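Local atomic coordinates of hydrolase, putative (Plasmodium vivax, PDB entry 2B30), a protein that probably acts as a magnesium-dependent phosphatase of the HAD superfamily, Cof-like subfamily IIB, although its substrate is not known. Residues E142-T147 with N163-I168; Q157-E162 with T211-A216; M179-I184 with E217-G222; Y261-A266 with A276-P281. All blocks are in the same frame, centred on the assembly; numbering follows the deposited sequence.

Overall arrangement
Contacts 1, 2 and 3 lie in the half of the chain built on the six-stranded mixed sheet, probably the cap of a Cof-like HAD hydrolase. Contact 4 lies in the other sheet, the core that carries the calcium site of Asp33, Asp35 and Asp248. Contact 1 pairs the edge strand 166-168 with strand 143-147, and contact 3 joins two strands further into the same sheet; their centres are about 15 Å apart. Contact 2 lies between helix 155-160 and the loop before strand 216-220, near the metal site: the side chains of Tyr160 and Asp35 approach to about 3 Å, with the calcium about 9 Å from that of Tyr160. Contact 4 is about 35 Å from contact 1, centre to centre. Contacts 3 and 4 both touch the second subunit.

Contact 1 (E142-T147 with N163-I168)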
loop_
_atom_site.group_PDB
_atom_site.type_symbol
_atom_site.label_atom_id
_atom_site.label_comp_id
_atom_site.label_asym_id
_atom_site.label_seq_id
_atom_site.Cartn_x
_atom_site.Cartn_y
_atom_site.Cartn_z
ATOM N N GLU A 142 -21.166 -6.925 10.344
ATOM C CA GLU A 142 -21.127 -8.345 10.707
ATOM C C GLU A 142 -22.268 -9.143 10.063
ATOM O O GLU A 142 -22.510 -10.287 10.437
ATOM C CB GLU A 142 -21.195 -8.493 12.233
ATOM C CG GLU A 142 -20.088 -7.771 12.987
ATOM C CD GLU A 142 -18.677 -8.260 12.626
ATOM O OE1 GLU A 142 -18.530 -9.343 12.008
ATOM O OE2 GLU A 142 -17.706 -7.551 12.974
ATOM N N SER A 143 -22.977 -8.532 9.116
ATOM C CA SER A 143 -24.075 -9.192 8.410
ATOM C C SER A 143 -23.765 -9.337 6.928
ATOM O O SER A 143 -23.013 -8.535 6.355
ATOM C CB SER A 143 -25.363 -8.379 8.537
ATOM O OG SER A 143 -25.700 -8.154 9.884
ATOM N N ASN A 144 -24.366 -10.355 6.317
ATOM C CA ASN A 144 -24.353 -10.494 4.870
ATOM C C ASN A 144 -25.709 -10.959 4.335
ATOM O O ASN A 144 -26.480 -11.611 5.039
ATOM C CB ASN A 144 -23.199 -11.397 4.417
ATOM C CG ASN A 144 -23.367 -12.839 4.843
ATOM O OD1 ASN A 144 -24.231 -13.545 4.337
ATOM N ND2 ASN A 144 -22.514 -13.293 5.751
ATOM N N TYR A 145 -26.004 -10.592 3.094
ATOM C CA TYR A 145 -27.340 -10.773 2.551
ATOM C C TYR A 145 -27.288 -11.302 1.132
ATOM O O TYR A 145 -26.383 -10.973 0.382
ATOM C CB TYR A 145 -28.095 -9.441 2.564
ATOM C CG TYR A 145 -27.910 -8.644 3.838
ATOM C CD1 TYR A 145 -28.796 -8.781 4.901
ATOM C CD2 TYR A 145 -26.844 -7.760 3.982
ATOM C CE1 TYR A 145 -28.628 -8.061 6.062
ATOM C CE2 TYR A 145 -26.668 -7.041 5.148
ATOM C CZ TYR A 145 -27.572 -7.199 6.184
ATOM O OH TYR A 145 -27.431 -6.497 7.354
ATOM N N VAL A 146 -28.267 -12.120 0.772
ATOM C CA VAL A 146 -28.422 -12.571 -0.610
ATOM C C VAL A 146 -29.863 -12.398 -1.080
ATOM O O VAL A 146 -30.777 -12.133 -0.291
ATOM C CB VAL A 146 -28.004 -14.035 -0.791
ATOM C CG1 VAL A 146 -26.521 -14.211 -0.450
ATOM C CG2 VAL A 146 -28.890 -14.959 0.041
ATOM N N THR A 147 -30.061 -12.559 -2.379
ATOM C CA THR A 147 -31.355 -12.300 -2.981
ATOM C C THR A 147 -32.199 -13.601 -3.007
ATOM O O THR A 147 -31.639 -14.699 -3.038
ATOM C CB THR A 147 -31.141 -11.647 -4.364
ATOM O OG1 THR A 147 -32.255 -10.818 -4.697
ATOM C CG2 THR A 147 -30.922 -12.667 -5.422
ATOM N N ASN A 163 -22.303 -18.757 9.338
ATOM C CA ASN A 163 -23.757 -18.736 9.473
ATOM C C ASN A 163 -24.358 -18.469 8.113
ATOM O O ASN A 163 -23.714 -17.858 7.275
ATOM C CB ASN A 163 -24.211 -17.673 10.479
ATOM C CG ASN A 163 -23.931 -18.080 11.922
ATOM O OD1 ASN A 163 -24.837 -18.131 12.757
ATOM N ND2 ASN A 163 -22.678 -18.390 12.215
ATOM N N ARG A 164 -25.579 -18.941 7.889
ATOM C CA ARG A 164 -26.277 -18.737 6.616
ATOM C C ARG A 164 -26.556 -17.249 6.336
ATOM O O ARG A 164 -26.826 -16.474 7.249
ATOM C CB ARG A 164 -27.592 -19.535 6.605
ATOM N N SER A 165 -26.484 -16.857 5.072
ATOM C CA SER A 165 -26.804 -15.486 4.677
ATOM C C SER A 165 -28.297 -15.231 4.818
ATOM O O SER A 165 -29.099 -16.141 4.630
ATOM C CB SER A 165 -26.413 -15.226 3.209
ATOM O OG SER A 165 -25.034 -15.447 2.975
ATOM N N ILE A 166 -28.667 -13.985 5.117
ATOM C CA ILE A 166 -30.075 -13.597 5.208
ATOM C C ILE A 166 -30.644 -13.339 3.807
ATOM O O ILE A 166 -29.996 -12.696 2.964
ATOM C CB ILE A 166 -30.291 -12.343 6.061
ATOM C CG1 ILE A 166 -29.692 -12.507 7.458
ATOM C CG2 ILE A 166 -31.784 -12.044 6.172
ATOM C CD1 ILE A 166 -29.507 -11.164 8.192
ATOM N N ILE A 167 -31.862 -13.835 3.572
ATOM C CA ILE A 167 -32.468 -13.809 2.247
ATOM C C ILE A 167 -33.554 -12.749 2.184
ATOM O O ILE A 167 -34.361 -12.608 3.101
ATOM C CB ILE A 167 -33.024 -15.191 1.857
ATOM C CG1 ILE A 167 -31.882 -16.220 1.805
ATOM C CG2 ILE A 167 -33.713 -15.126 0.494
ATOM C CD1 ILE A 167 -32.335 -17.680 1.803
ATOM N N ILE A 168 -33.566 -12.003 1.086
ATOM C CA ILE A 168 -34.498 -10.899 0.921
ATOM C C ILE A 168 -34.877 -10.747 -0.544
ATOM O O ILE A 168 -34.178 -11.238 -1.421
ATOM C CB ILE A 168 -33.911 -9.578 1.462
ATOM C CG1 ILE A 168 -32.468 -9.386 0.990
ATOM C CG2 ILE A 168 -33.961 -9.563 2.986
ATOM C CD1 ILE A 168 -31.918 -8.014 1.267
#
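Tyr145 and Val146 pair in parallel with Ile166 and Ile167 across a beta-alpha-beta unit, strand 143-147, helix 155-160 and strand 166-168. The second strand is an edge of the six-stranded sheet. The short strand axes lie 40° apart. Three backbone hydrogen bonds hold them. Ile166 N donates to Asn144 O at 3.2 Å. Val146 then uses both its polar backbone atoms: its N donates to Ile166 O at 2.9 Å, and its O accepts from Ile168 N at 3.1 Å.

The apolar contacts divide between the two faces. On one face Tyr145 and Ile166 run side by side in the same direction, with Tyr145 CE1 3.9 Å from Ile166 CD1. The methyl meets the ring at a slant. On the other face Val146 turns CG2 to Ile167 CG1 at 3.7 Å, while its second branch, CG1, lies against Ser165 CB. That face continues over Ile137 of the next strand, and Leu156 of helix 155-160 covers Asn144 and Ser165.

One polar side-chain pair closes the start of the contact. Asn144 has CG between its backbone N and carbonyl carbon (chi1 67°), which swings the amide toward Ser165, just before the edge strand. Ser165 OG lies 2.5 Å from Asn144 OD1, so close that the length of this hydrogen bond is doubtful.

Contact 2 (Q157-E162 with T211-A216); sequences QKMYSE and TYNGHA
Met159 and Tyr160 meet Asn213 and His215 in a small van der Waals contact between helix 155-160 and the loop linking strands 206-210 and 216-220. The backbones stay well apart, and only side-chain ends bridge the gap. Met159 has CG beside its backbone N (chi1 -80°) and bends again at its next two torsions. This carries the methyl across, so that Met159 CE comes 3.7 Å from Asn213 ND2. Tyr160 reaches over with its hydroxyl, and Tyr160 OH is 4.1 Å from the same Asn213 ND2. The Tyr160 ring and the Asn213 amide approach from opposite directions, their planes 49° apart. Met159 CE is 4.4 Å from His215 NE2, and Tyr160 OH is as far from His215 CD2; both come obliquely to the ring.

The loop has its own order. Thr211 to Gly214 form a type I turn, closed by Gly214 N to Thr211 O at 2.9 Å. Asn213 O sits over the centre of one face of the His215 ring, 3.7 Å above it. His215 ND1 accepts a hydrogen bond from Leu186 N. Tyr160 also comes close to Asp35 of the calcium site. The arrangement is consistent with cap residues lining the active-site cleft of a Cof-like HAD hydrolase.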
loop_
_atom_site.group_PDB
_atom_site.type_symbol
_atom_site.label_atom_id
_atom_site.label_comp_id
_atom_site.label_asym_id
_atom_site.label_seq_id
_atom_site.Cartn_x
_atom_site.Cartn_y
_atom_site.Cartn_z
ATOM N N GLN A 157 -22.300 -20.984 4.551
ATOM C CA GLN A 157 -22.576 -21.980 5.587
ATOM C C GLN A 157 -21.932 -23.321 5.234
ATOM O O GLN A 157 -21.159 -23.867 6.019
ATOM C CB GLN A 157 -24.085 -22.147 5.815
ATOM N N LYS A 158 -22.227 -23.833 4.040
ATOM C CA LYS A 158 -21.702 -25.135 3.610
ATOM C C LYS A 158 -20.220 -25.066 3.234
ATOM O O LYS A 158 -19.425 -25.842 3.756
ATOM C CB LYS A 158 -22.530 -25.703 2.452
ATOM N N MET A 159 -19.839 -24.141 2.355
ATOM C CA MET A 159 -18.439 -24.052 1.888
ATOM C C MET A 159 -17.434 -23.582 2.949
ATOM O O MET A 159 -16.286 -24.034 2.954
ATOM C CB MET A 159 -18.310 -23.128 0.667
ATOM C CG MET A 159 -18.705 -23.746 -0.678
ATOM S SD MET A 159 -17.270 -24.192 -1.688
ATOM C CE MET A 159 -16.700 -22.602 -2.304
ATOM N N TYR A 160 -17.851 -22.668 3.827
ATOM C CA TYR A 160 -16.899 -21.989 4.722
ATOM C C TYR A 160 -17.274 -22.016 6.206
ATOM O O TYR A 160 -16.671 -21.306 6.994
ATOM C CB TYR A 160 -16.677 -20.542 4.249
ATOM C CG TYR A 160 -16.101 -20.453 2.845
ATOM C CD1 TYR A 160 -14.731 -20.572 2.620
ATOM C CD2 TYR A 160 -16.930 -20.265 1.742
ATOM C CE1 TYR A 160 -14.192 -20.498 1.320
ATOM C CE2 TYR A 160 -16.407 -20.183 0.446
ATOM C CZ TYR A 160 -15.036 -20.309 0.237
ATOM O OH TYR A 160 -14.530 -20.248 -1.050
ATOM N N SER A 161 -18.242 -22.851 6.589
ATOM C CA SER A 161 -18.614 -23.039 8.006
ATOM C C SER A 161 -19.019 -21.740 8.720
ATOM O O SER A 161 -18.760 -21.576 9.914
ATOM C CB SER A 161 -17.471 -23.706 8.781
ATOM O OG SER A 161 -16.906 -24.775 8.050
ATOM N N GLU A 162 -19.641 -20.827 7.975
ATOM C CA GLU A 162 -20.186 -19.596 8.522
ATOM C C GLU A 162 -21.656 -19.810 8.838
ATOM O O GLU A 162 -22.186 -20.912 8.651
ATOM C CB GLU A 162 -20.045 -18.454 7.514
ATOM C CG GLU A 162 -18.640 -17.910 7.383
ATOM C CD GLU A 162 -18.590 -16.498 6.802
ATOM O OE1 GLU A 162 -19.650 -15.842 6.700
ATOM O OE2 GLU A 162 -17.479 -16.037 6.455
ATOM N N THR A 211 -10.618 -14.461 -5.508
ATOM C CA THR A 211 -10.475 -15.522 -4.501
ATOM C C THR A 211 -9.693 -16.676 -5.112
ATOM O O THR A 211 -9.553 -16.757 -6.335
ATOM C CB THR A 211 -11.871 -16.018 -3.993
ATOM O OG1 THR A 211 -12.594 -14.918 -3.427
ATOM C CG2 THR A 211 -11.758 -17.091 -2.921
ATOM N N TYR A 212 -9.166 -17.544 -4.250
ATOM C CA TYR A 212 -8.541 -18.797 -4.681
ATOM C C TYR A 212 -9.421 -19.647 -5.618
ATOM O O TYR A 212 -8.891 -20.359 -6.468
ATOM C CB TYR A 212 -8.132 -19.630 -3.463
ATOM C CG TYR A 212 -7.537 -20.969 -3.829
ATOM C CD1 TYR A 212 -6.245 -21.060 -4.353
ATOM C CD2 TYR A 212 -8.269 -22.142 -3.665
ATOM C CE1 TYR A 212 -5.694 -22.284 -4.693
ATOM C CE2 TYR A 212 -7.736 -23.368 -4.002
ATOM C CZ TYR A 212 -6.449 -23.435 -4.515
ATOM O OH TYR A 212 -5.927 -24.657 -4.850
ATOM N N ASN A 213 -10.745 -19.571 -5.456
ATOM C CA ASN A 213 -11.701 -20.276 -6.316
ATOM C C ASN A 213 -12.273 -19.413 -7.454
ATOM O O ASN A 213 -13.316 -19.746 -8.036
ATOM C CB ASN A 213 -12.854 -20.825 -5.462
ATOM C CG ASN A 213 -12.463 -22.047 -4.654
ATOM O OD1 ASN A 213 -11.284 -22.389 -4.547
ATOM N ND2 ASN A 213 -13.459 -22.719 -4.083
ATOM N N GLY A 214 -11.603 -18.303 -7.764
ATOM C CA GLY A 214 -11.985 -17.444 -8.891
ATOM C C GLY A 214 -13.217 -16.582 -8.670
ATOM O O GLY A 214 -13.838 -16.130 -9.634
ATOM N N HIS A 215 -13.573 -16.355 -7.404
ATOM C CA HIS A 215 -14.679 -15.458 -7.047
ATOM C C HIS A 215 -14.141 -14.030 -6.899
ATOM O O HIS A 215 -12.945 -13.835 -6.668
ATOM C CB HIS A 215 -15.354 -15.912 -5.745
ATOM C CG HIS A 215 -15.720 -17.370 -5.718
ATOM N ND1 HIS A 215 -16.659 -17.922 -6.565
ATOM C CD2 HIS A 215 -15.281 -18.385 -4.933
ATOM C CE1 HIS A 215 -16.774 -19.214 -6.311
ATOM N NE2 HIS A 215 -15.950 -19.520 -5.323
ATOM N N ALA A 216 -15.016 -13.036 -7.045
ATOM C CA ALA A 216 -14.609 -11.624 -6.921
ATOM C C ALA A 216 -14.998 -11.049 -5.562
ATOM O O ALA A 216 -16.160 -11.060 -5.207
ATOM C CB ALA A 216 -15.221 -10.780 -8.037
#

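Contact 3 (M179-I184 with E217-G222); sequences MNKLMI and EVTKLG
Leu182 and Val218 form the tight part of this antiparallel strand pair. They are a hydrogen-bonded pair: Val218 N donates to Leu182 O at 2.8 Å, and Leu182 N returns a bond to Val218 O at 3.0 Å. Their side chains share one face, with Leu182 CB 4.2 Å from Val218 CB. On the other face Met183 CG packs on Glu217 CG at 4.0 Å.

Lys181 crosses that second face to reach Glu217. Its CG is anti to the backbone N (chi1 177°), and bends near its end bring the ammonium round. Lys181 NZ makes a salt bridge with Glu217 OE2 at 3.1 Å, meeting it on the anti side and 33° out of the carboxylate plane. The Glu217 side chain lies about 8 Å from the bound calcium.

Towards Asn180 and Lys220 the strands are held more loosely. Here a water spans the gap: it donates to Asn180 O at 2.7 Å and accepts from Lys220 N at 3.2 Å. Asn180 and Lys181 form a classic beta bulge opposite His139.

Strand 181-184 lies between strands 136-140 and 216-220. Leu123 and Leu127 of helix 117-129 cover Leu182, and Leu206 of strand 206-210 flanks Val218.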
loop_
_atom_site.group_PDB
_atom_site.type_symbol
_atom_site.label_atom_id
_atom_site.label_comp_id
_atom_site.label_asym_id
_atom_site.label_seq_id
_atom_site.Cartn_x
_atom_site.Cartn_y
_atom_site.Cartn_z
ATOM N N MET A 179 -22.332 -0.913 0.877
ATOM C CA MET A 179 -21.864 -2.145 1.534
ATOM C C MET A 179 -20.375 -2.029 1.800
ATOM O O MET A 179 -19.688 -1.251 1.138
ATOM C CB MET A 179 -22.072 -3.363 0.624
ATOM C CG MET A 179 -23.507 -3.753 0.398
ATOM S SD MET A 179 -24.279 -4.469 1.843
ATOM C CE MET A 179 -25.993 -4.241 1.398
ATOM N N ASN A 180 -19.872 -2.818 2.747
ATOM C CA ASN A 180 -18.426 -2.938 2.954
ATOM C C ASN A 180 -17.794 -3.819 1.879
ATOM O O ASN A 180 -16.651 -3.590 1.466
ATOM C CB ASN A 180 -18.111 -3.533 4.322
ATOM C CG ASN A 180 -18.537 -2.637 5.465
ATOM O OD1 ASN A 180 -19.607 -2.821 6.036
ATOM N ND2 ASN A 180 -17.690 -1.675 5.820
ATOM N N LYS A 181 -18.538 -4.835 1.448
ATOM C CA LYS A 181 -18.031 -5.780 0.464
ATOM C C LYS A 181 -19.128 -6.497 -0.316
ATOM O O LYS A 181 -20.149 -6.883 0.252
ATOM C CB LYS A 181 -17.152 -6.824 1.156
ATOM C CG LYS A 181 -16.617 -7.920 0.238
ATOM C CD LYS A 181 -15.578 -8.754 0.951
ATOM C CE LYS A 181 -16.203 -9.789 1.872
ATOM N NZ LYS A 181 -16.084 -11.137 1.298
ATOM N N LEU A 182 -18.898 -6.675 -1.615
ATOM C CA LEU A 182 -19.691 -7.604 -2.422
ATOM C C LEU A 182 -18.777 -8.753 -2.844
ATOM O O LEU A 182 -17.754 -8.525 -3.503
ATOM C CB LEU A 182 -20.275 -6.932 -3.671
ATOM C CG LEU A 182 -21.056 -5.627 -3.541
ATOM C CD1 LEU A 182 -21.774 -5.340 -4.840
ATOM C CD2 LEU A 182 -22.061 -5.678 -2.422
ATOM N N MET A 183 -19.124 -9.975 -2.446
ATOM C CA MET A 183 -18.421 -11.159 -2.927
ATOM C C MET A 183 -19.249 -11.804 -4.015
ATOM O O MET A 183 -20.236 -12.480 -3.729
ATOM C CB MET A 183 -18.183 -12.170 -1.814
ATOM C CG MET A 183 -17.262 -13.303 -2.235
ATOM S SD MET A 183 -17.715 -14.848 -1.452
ATOM C CE MET A 183 -16.469 -15.946 -2.137
ATOM N N ILE A 184 -18.852 -11.592 -5.264
ATOM C CA ILE A 184 -19.562 -12.173 -6.400
ATOM C C ILE A 184 -19.096 -13.623 -6.573
ATOM O O ILE A 184 -17.945 -13.877 -6.935
ATOM C CB ILE A 184 -19.335 -11.362 -7.697
ATOM C CG1 ILE A 184 -19.676 -9.880 -7.476
ATOM C CG2 ILE A 184 -20.187 -11.910 -8.835
ATOM C CD1 ILE A 184 -19.462 -9.011 -8.708
ATOM N N GLU A 217 -14.014 -10.564 -4.808
ATOM C CA GLU A 217 -14.263 -9.815 -3.581
ATOM C C GLU A 217 -14.094 -8.336 -3.893
ATOM O O GLU A 217 -13.000 -7.902 -4.251
ATOM C CB GLU A 217 -13.288 -10.234 -2.479
ATOM C CG GLU A 217 -13.701 -11.490 -1.731
ATOM C CD GLU A 217 -12.790 -11.801 -0.538
ATOM O OE1 GLU A 217 -11.546 -11.600 -0.626
ATOM O OE2 GLU A 217 -13.327 -12.257 0.500
ATOM N N VAL A 218 -15.177 -7.576 -3.762
ATOM C CA VAL A 218 -15.206 -6.144 -4.109
ATOM C C VAL A 218 -15.261 -5.267 -2.859
ATOM O O VAL A 218 -16.225 -5.323 -2.117
ATOM C CB VAL A 218 -16.435 -5.833 -4.967
ATOM C CG1 VAL A 218 -16.475 -4.368 -5.355
ATOM C CG2 VAL A 218 -16.431 -6.709 -6.197
ATOM N N THR A 219 -14.227 -4.456 -2.639
ATOM C CA THR A 219 -14.180 -3.520 -1.500
ATOM C C THR A 219 -13.856 -2.108 -1.965
ATOM O O THR A 219 -13.548 -1.888 -3.138
ATOM C CB THR A 219 -13.135 -3.951 -0.453
ATOM O OG1 THR A 219 -11.917 -4.337 -1.106
ATOM C CG2 THR A 219 -13.653 -5.120 0.368
ATOM N N LYS A 220 -13.943 -1.152 -1.043
ATOM C CA LYS A 220 -13.613 0.251 -1.319
ATOM C C LYS A 220 -12.179 0.404 -1.850
ATOM O O LYS A 220 -11.288 -0.361 -1.475
ATOM C CB LYS A 220 -13.785 1.079 -0.040
ATOM C CG LYS A 220 -13.713 2.607 -0.220
ATOM C CD LYS A 220 -13.797 3.311 1.129
ATOM C CE LYS A 220 -14.184 4.776 1.000
ATOM N NZ LYS A 220 -14.503 5.345 2.342
ATOM N N LEU A 221 -11.970 1.389 -2.720
ATOM C CA LEU A 221 -10.658 1.644 -3.322
ATOM C C LEU A 221 -9.679 2.156 -2.286
ATOM O O LEU A 221 -10.061 2.885 -1.379
ATOM C CB LEU A 221 -10.779 2.684 -4.439
ATOM C CG LEU A 221 -9.511 2.989 -5.251
ATOM C CD1 LEU A 221 -9.141 1.824 -6.138
ATOM C CD2 LEU A 221 -9.682 4.245 -6.087
ATOM N N GLY A 222 -8.412 1.791 -2.435
ATOM C CA GLY A 222 -7.355 2.291 -1.555
ATOM C C GLY A 222 -7.191 1.551 -0.238
ATOM O O GLY A 222 -6.385 1.965 0.608
HETATM O O HOH W 1 -15.651 -1.106 1.684
#

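Contact 4 (Y261-A266 with A276-P281)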
loop_
_atom_site.group_PDB
_atom_site.type_symbol
_atom_site.label_atom_id
_atom_site.label_comp_id
_atom_site.label_asym_id
_atom_site.label_seq_id
_atom_site.Cartn_x
_atom_site.Cartn_y
_atom_site.Cartn_z
ATOM N N TYR A 261 9.234 -10.193 8.397
ATOM C CA TYR A 261 9.052 -11.589 8.765
ATOM C C TYR A 261 7.745 -12.088 8.176
ATOM O O TYR A 261 6.798 -12.394 8.906
ATOM C CB TYR A 261 9.128 -11.763 10.286
ATOM C CG TYR A 261 10.425 -11.209 10.805
ATOM C CD1 TYR A 261 11.632 -11.821 10.498
ATOM C CD2 TYR A 261 10.458 -10.041 11.544
ATOM C CE1 TYR A 261 12.836 -11.291 10.935
ATOM C CE2 TYR A 261 11.652 -9.511 11.990
ATOM C CZ TYR A 261 12.833 -10.130 11.684
ATOM O OH TYR A 261 14.010 -9.570 12.135
ATOM N N SER A 262 7.722 -12.158 6.842
ATOM C CA SER A 262 6.533 -12.539 6.094
ATOM C C SER A 262 6.720 -13.913 5.497
ATOM O O SER A 262 7.762 -14.224 4.897
ATOM C CB SER A 262 6.204 -11.519 4.995
ATOM O OG SER A 262 7.182 -11.501 3.967
ATOM N N PHE A 263 5.699 -14.740 5.662
ATOM C CA PHE A 263 5.793 -16.136 5.292
ATOM C C PHE A 263 4.607 -16.563 4.454
ATOM O O PHE A 263 3.464 -16.269 4.802
ATOM C CB PHE A 263 5.893 -16.979 6.560
ATOM C CG PHE A 263 7.175 -16.772 7.306
ATOM C CD1 PHE A 263 8.294 -17.534 7.011
ATOM C CD2 PHE A 263 7.276 -15.794 8.278
ATOM C CE1 PHE A 263 9.490 -17.330 7.690
ATOM C CE2 PHE A 263 8.465 -15.589 8.955
ATOM C CZ PHE A 263 9.574 -16.358 8.656
ATOM N N ALA A 264 4.884 -17.246 3.343
ATOM C CA ALA A 264 3.823 -17.827 2.514
ATOM C C ALA A 264 3.754 -19.330 2.728
ATOM O O ALA A 264 4.769 -20.012 2.712
ATOM C CB ALA A 264 4.045 -17.514 1.060
ATOM N N VAL A 265 2.549 -19.844 2.944
ATOM C CA VAL A 265 2.358 -21.288 3.091
ATOM C C VAL A 265 2.776 -22.019 1.816
ATOM O O VAL A 265 2.770 -21.444 0.726
ATOM C CB VAL A 265 0.889 -21.662 3.435
ATOM C CG1 VAL A 265 0.612 -21.481 4.912
ATOM C CG2 VAL A 265 -0.106 -20.852 2.599
ATOM N N ALA A 266 3.137 -23.291 1.971
ATOM C CA ALA A 266 3.491 -24.165 0.844
ATOM C C ALA A 266 2.439 -24.143 -0.260
ATOM O O ALA A 266 2.776 -24.196 -1.452
ATOM C CB ALA A 266 3.676 -25.578 1.333
ATOM N N ALA A 276 6.486 -12.733 -0.426
ATOM C CA ALA A 276 6.890 -13.066 0.935
ATOM C C ALA A 276 8.398 -13.238 1.015
ATOM O O ALA A 276 9.058 -13.374 -0.001
ATOM C CB ALA A 276 6.190 -14.340 1.391
ATOM N N LYS A 277 8.937 -13.230 2.228
ATOM C CA LYS A 277 10.377 -13.407 2.435
ATOM C C LYS A 277 10.736 -14.866 2.246
ATOM O O LYS A 277 11.787 -15.209 1.692
ATOM C CB LYS A 277 10.782 -12.991 3.850
ATOM C CG LYS A 277 12.284 -12.782 4.056
ATOM C CD LYS A 277 12.650 -12.883 5.540
ATOM C CE LYS A 277 13.666 -11.825 5.984
ATOM N NZ LYS A 277 13.962 -11.923 7.461
ATOM N N CYS A 278 9.835 -15.726 2.710
ATOM C CA CYS A 278 10.146 -17.115 2.876
ATOM C C CYS A 278 8.905 -17.979 2.703
ATOM O O CYS A 278 7.857 -17.700 3.286
ATOM C CB CYS A 278 10.730 -17.283 4.266
ATOM S SG CYS A 278 11.334 -18.900 4.618
ATOM N N VAL A 279 9.032 -19.019 1.882
ATOM C CA VAL A 279 7.964 -19.978 1.659
ATOM C C VAL A 279 8.112 -21.084 2.692
ATOM O O VAL A 279 9.201 -21.645 2.855
ATOM C CB VAL A 279 8.047 -20.609 0.250
ATOM C CG1 VAL A 279 6.870 -21.589 0.025
ATOM C CG2 VAL A 279 8.077 -19.536 -0.825
ATOM N N LEU A 280 7.031 -21.415 3.381
ATOM C CA LEU A 280 7.100 -22.476 4.382
ATOM C C LEU A 280 7.232 -23.847 3.702
ATOM O O LEU A 280 6.706 -24.066 2.617
ATOM C CB LEU A 280 5.880 -22.430 5.312
ATOM C CG LEU A 280 5.781 -21.207 6.244
ATOM C CD1 LEU A 280 4.404 -21.115 6.873
ATOM C CD2 LEU A 280 6.830 -21.241 7.337
ATOM N N PRO A 281 7.948 -24.781 4.334
ATOM C CA PRO A 281 8.041 -26.116 3.754
ATOM C C PRO A 281 6.781 -26.944 3.985
ATOM O O PRO A 281 6.694 -28.077 3.518
ATOM C CB PRO A 281 9.214 -26.729 4.515
ATOM C CG PRO A 281 9.151 -26.103 5.843
ATOM C CD PRO A 281 8.706 -24.684 5.596
#
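Phe263 and Ala264 pair in parallel with Cys278 and Val279, held by Ala264 N to Cys278 O at 3.0 Å and by Leu280 N to Ala264 O at 2.7 Å. At the start of the pairing the bonding is bifurcated. There Lys277 N is shared between Ser262 O at 3.1 Å and Ser262 OG at 3.0 Å, and Cys278 N adds a weak bond to Ser262 O. Ser262 OG also donates a hydrogen bond to Leu256 O.

On one face Phe263 packs beside Cys278. Its ring comes obliquely to the cysteine, with Phe263 CE1 3.6 Å from Cys278 CB. Cys278 SG makes an oblique sulfur-aromatic contact, 5.0 Å from the Phe263 ring centroid. Leu280 CD2 approaches the same ring at Phe263 CD1, 4.0 Å away. This is a beta-alpha-beta unit of the HAD Rossmann-like core, in which helix 270-275 links strand 261-264 to the edge strand 278-279. Ala21 of helix 18-21 and Leu292 of helix 288-297 cover Phe263. On the opposite face Ala264 CB meets Ala276 CB at 3.8 Å.

At one end Lys277 lies alongside Tyr261, and its NZ donates a hydrogen bond to Ala21 O. At the other, Val265 packs on Asp248 of the calcium site. Lys203 NZ of the second subunit hydrogen-bonds Ala276 O.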